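Local coordinates for putative phosphatase (DUF442) (Shewanella putrefaciens CN-32, PDB 3GXH), which is a putative phosphatase of a DSP-PTPase-like family, probably hydrolysing phosphate esters in the manner of tyrosine or dual-specificity phosphatases, at residues Gln31-Leu36 against Gly60-Gln65. Sequence-based numbering, arbitrary orientation. Where two conformers were deposited one is given.
Sequences QQFSLL and GKLVTQ
Within residues 31-36, F33 is the one that touches L62 and V63 of segment 60-65. The contact joins two short helices of the phosphatase domain, helix 30-38, which follows strand 22-25, and helix 59-65, which precedes strand 69-72 of the mixed sheet. From CB, which is directed at the other helix, the F33 side chain turns with CG anti to its own carbonyl carbon (chi1 -74°), and both partners lie on the same side of the ring plane. F33 CD2 is 3.9 Å from L62 CB, and beyond it F33 CE2 comes within 4.2 Å of L62 CD1; the leucine approaches obliquely. F33 CD1, CE1 and CZ meet V63 CG2. V63 CG2 sits over the ring face in a CH-pi contact, 4.0 Å from the F33 centroid and displaced toward the rim. The shortest approach, F33 CE1 to V63 CG2, is 3.6 Å. V63 chi1 of 167° sets CG1 anti to the backbone N and turns CG2 over the ring. Outside the pair, F33 also touches P28, L62 rests on H56, and V63 packs on Y70 of strand 69-72, an outermost strand of the sheet. Within helix 59-65, G60 O accepts from T64 N and, at 2.8 Å, from T64 OG1. No hydrogen bond links the two segments; with F33 and V63 buried, their apolar and CH-pi contact probably depends on hydrophobic and dispersion effects, which set no precise direction.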
loop_
_atom_site.group_PDB
_atom_site.type_symbol
_atom_site.label_atom_id
_atom_site.label_comp_id
_atom_site.label_asym_id
_atom_site.label_seq_id
_atom_site.Cartn_x
_atom_site.Cartn_y
_atom_site.Cartn_z
ATOM N N GLN A 31 13.164 0.713 12.566
ATOM C CA GLN A 31 12.799 -0.269 13.586
ATOM C C GLN A 31 11.447 -0.889 13.332
ATOM O O GLN A 31 11.225 -2.065 13.644
ATOM C CB GLN A 31 12.938 0.354 14.977
ATOM C CG GLN A 31 12.286 1.584 15.184
ATOM C CD GLN A 31 13.081 2.898 14.743
ATOM O OE1 GLN A 31 14.098 2.936 13.898
ATOM N NE2 GLN A 31 12.553 4.034 15.269
ATOM N N GLN A 32 10.542 -0.132 12.753
ATOM C CA GLN A 32 9.193 -0.631 12.438
ATOM C C GLN A 32 9.229 -1.734 11.363
ATOM O O GLN A 32 8.344 -2.591 11.335
ATOM C CB GLN A 32 8.217 0.494 12.076
ATOM C CG GLN A 32 7.891 1.331 13.292
ATOM C CD GLN A 32 7.194 2.598 12.975
ATOM O OE1 GLN A 32 7.337 3.124 11.871
ATOM N NE2 GLN A 32 6.443 3.131 13.976
ATOM N N PHE A 33 10.245 -1.761 10.492
ATOM C CA PHE A 33 10.319 -2.877 9.564
ATOM C C PHE A 33 10.557 -4.184 10.307
ATOM O O PHE A 33 10.054 -5.231 9.893
ATOM C CB PHE A 33 11.402 -2.646 8.520
ATOM C CG PHE A 33 11.031 -1.636 7.497
ATOM C CD1 PHE A 33 9.949 -1.849 6.661
ATOM C CD2 PHE A 33 11.745 -0.456 7.307
ATOM C CE1 PHE A 33 9.550 -0.907 5.686
ATOM C CE2 PHE A 33 11.312 0.486 6.347
ATOM C CZ PHE A 33 10.228 0.245 5.560
ATOM N N SER A 34 11.344 -4.150 11.373
ATOM C CA SER A 34 11.494 -5.354 12.209
ATOM C C SER A 34 10.179 -5.780 12.855
ATOM O O SER A 34 9.880 -6.979 12.964
ATOM C CB SER A 34 12.589 -5.136 13.251
ATOM O OG SER A 34 13.860 -5.141 12.588
ATOM N N LEU A 35 9.381 -4.807 13.284
ATOM C CA LEU A 35 8.075 -5.123 13.888
ATOM C C LEU A 35 7.170 -5.789 12.833
ATOM O O LEU A 35 6.449 -6.742 13.110
ATOM C CB LEU A 35 7.382 -3.858 14.422
ATOM C CG LEU A 35 8.144 -3.100 15.520
ATOM C CD1 LEU A 35 7.315 -1.880 15.881
ATOM C CD2 LEU A 35 8.337 -4.005 16.734
ATOM N N LEU A 36 7.216 -5.280 11.607
ATOM C CA LEU A 36 6.470 -5.881 10.499
ATOM C C LEU A 36 6.867 -7.333 10.285
ATOM O O LEU A 36 5.987 -8.214 10.147
ATOM C CB LEU A 36 6.660 -5.076 9.207
ATOM C CG LEU A 36 5.878 -3.751 9.265
ATOM C CD1 LEU A 36 6.501 -2.723 8.279
ATOM C CD2 LEU A 36 4.338 -3.975 8.974
ATOM N N GLY A 60 14.912 -0.577 0.396
ATOM C CA GLY A 60 15.049 -2.009 0.132
ATOM C C GLY A 60 16.078 -2.711 0.989
ATOM O O GLY A 60 15.918 -3.882 1.352
ATOM N N LYS A 61 17.171 -2.009 1.305
ATOM C CA LYS A 61 18.141 -2.508 2.218
ATOM C C LYS A 61 17.509 -2.787 3.576
ATOM O O LYS A 61 17.699 -3.839 4.183
ATOM C CB LYS A 61 19.318 -1.539 2.348
ATOM C CG LYS A 61 20.394 -1.997 3.305
ATOM C CD LYS A 61 21.562 -0.980 3.365
ATOM C CE LYS A 61 22.687 -1.455 4.308
ATOM N NZ LYS A 61 22.426 -1.172 5.745
ATOM N N LEU A 62 16.733 -1.826 4.069
ATOM C CA LEU A 62 16.088 -2.005 5.363
ATOM C C LEU A 62 15.104 -3.176 5.350
ATOM O O LEU A 62 15.025 -3.960 6.311
ATOM C CB LEU A 62 15.365 -0.739 5.807
ATOM C CG LEU A 62 16.180 0.560 5.812
ATOM C CD1 LEU A 62 15.308 1.755 6.349
ATOM C CD2 LEU A 62 17.445 0.395 6.577
ATOM N N VAL A 63 14.339 -3.291 4.268
ATOM C CA VAL A 63 13.303 -4.325 4.153
ATOM C C VAL A 63 13.964 -5.693 4.069
ATOM O O VAL A 63 13.573 -6.646 4.751
ATOM C CB VAL A 63 12.340 -4.058 2.983
ATOM C CG1 VAL A 63 11.464 -5.290 2.655
ATOM C CG2 VAL A 63 11.516 -2.802 3.277
ATOM N N THR A 64 14.965 -5.828 3.229
ATOM C CA THR A 64 15.606 -7.148 3.017
ATOM C C THR A 64 16.447 -7.528 4.235
ATOM O O THR A 64 16.421 -8.705 4.644
ATOM C CB THR A 64 16.311 -7.243 1.644
ATOM O OG1 THR A 64 17.314 -6.271 1.581
ATOM C CG2 THR A 64 15.277 -7.111 0.476
ATOM N N GLN A 65 17.076 -6.559 4.900
ATOM C CA GLN A 65 17.774 -6.786 6.178
ATOM C C GLN A 65 16.846 -7.296 7.273
ATOM O O GLN A 65 17.275 -8.065 8.127
ATOM C CB GLN A 65 18.440 -5.504 6.702
ATOM C CG GLN A 65 19.799 -5.243 6.091
ATOM C CD GLN A 65 20.443 -3.963 6.596
ATOM O OE1 GLN A 65 19.798 -3.127 7.246
ATOM N NE2 GLN A 65 21.713 -3.783 6.264
#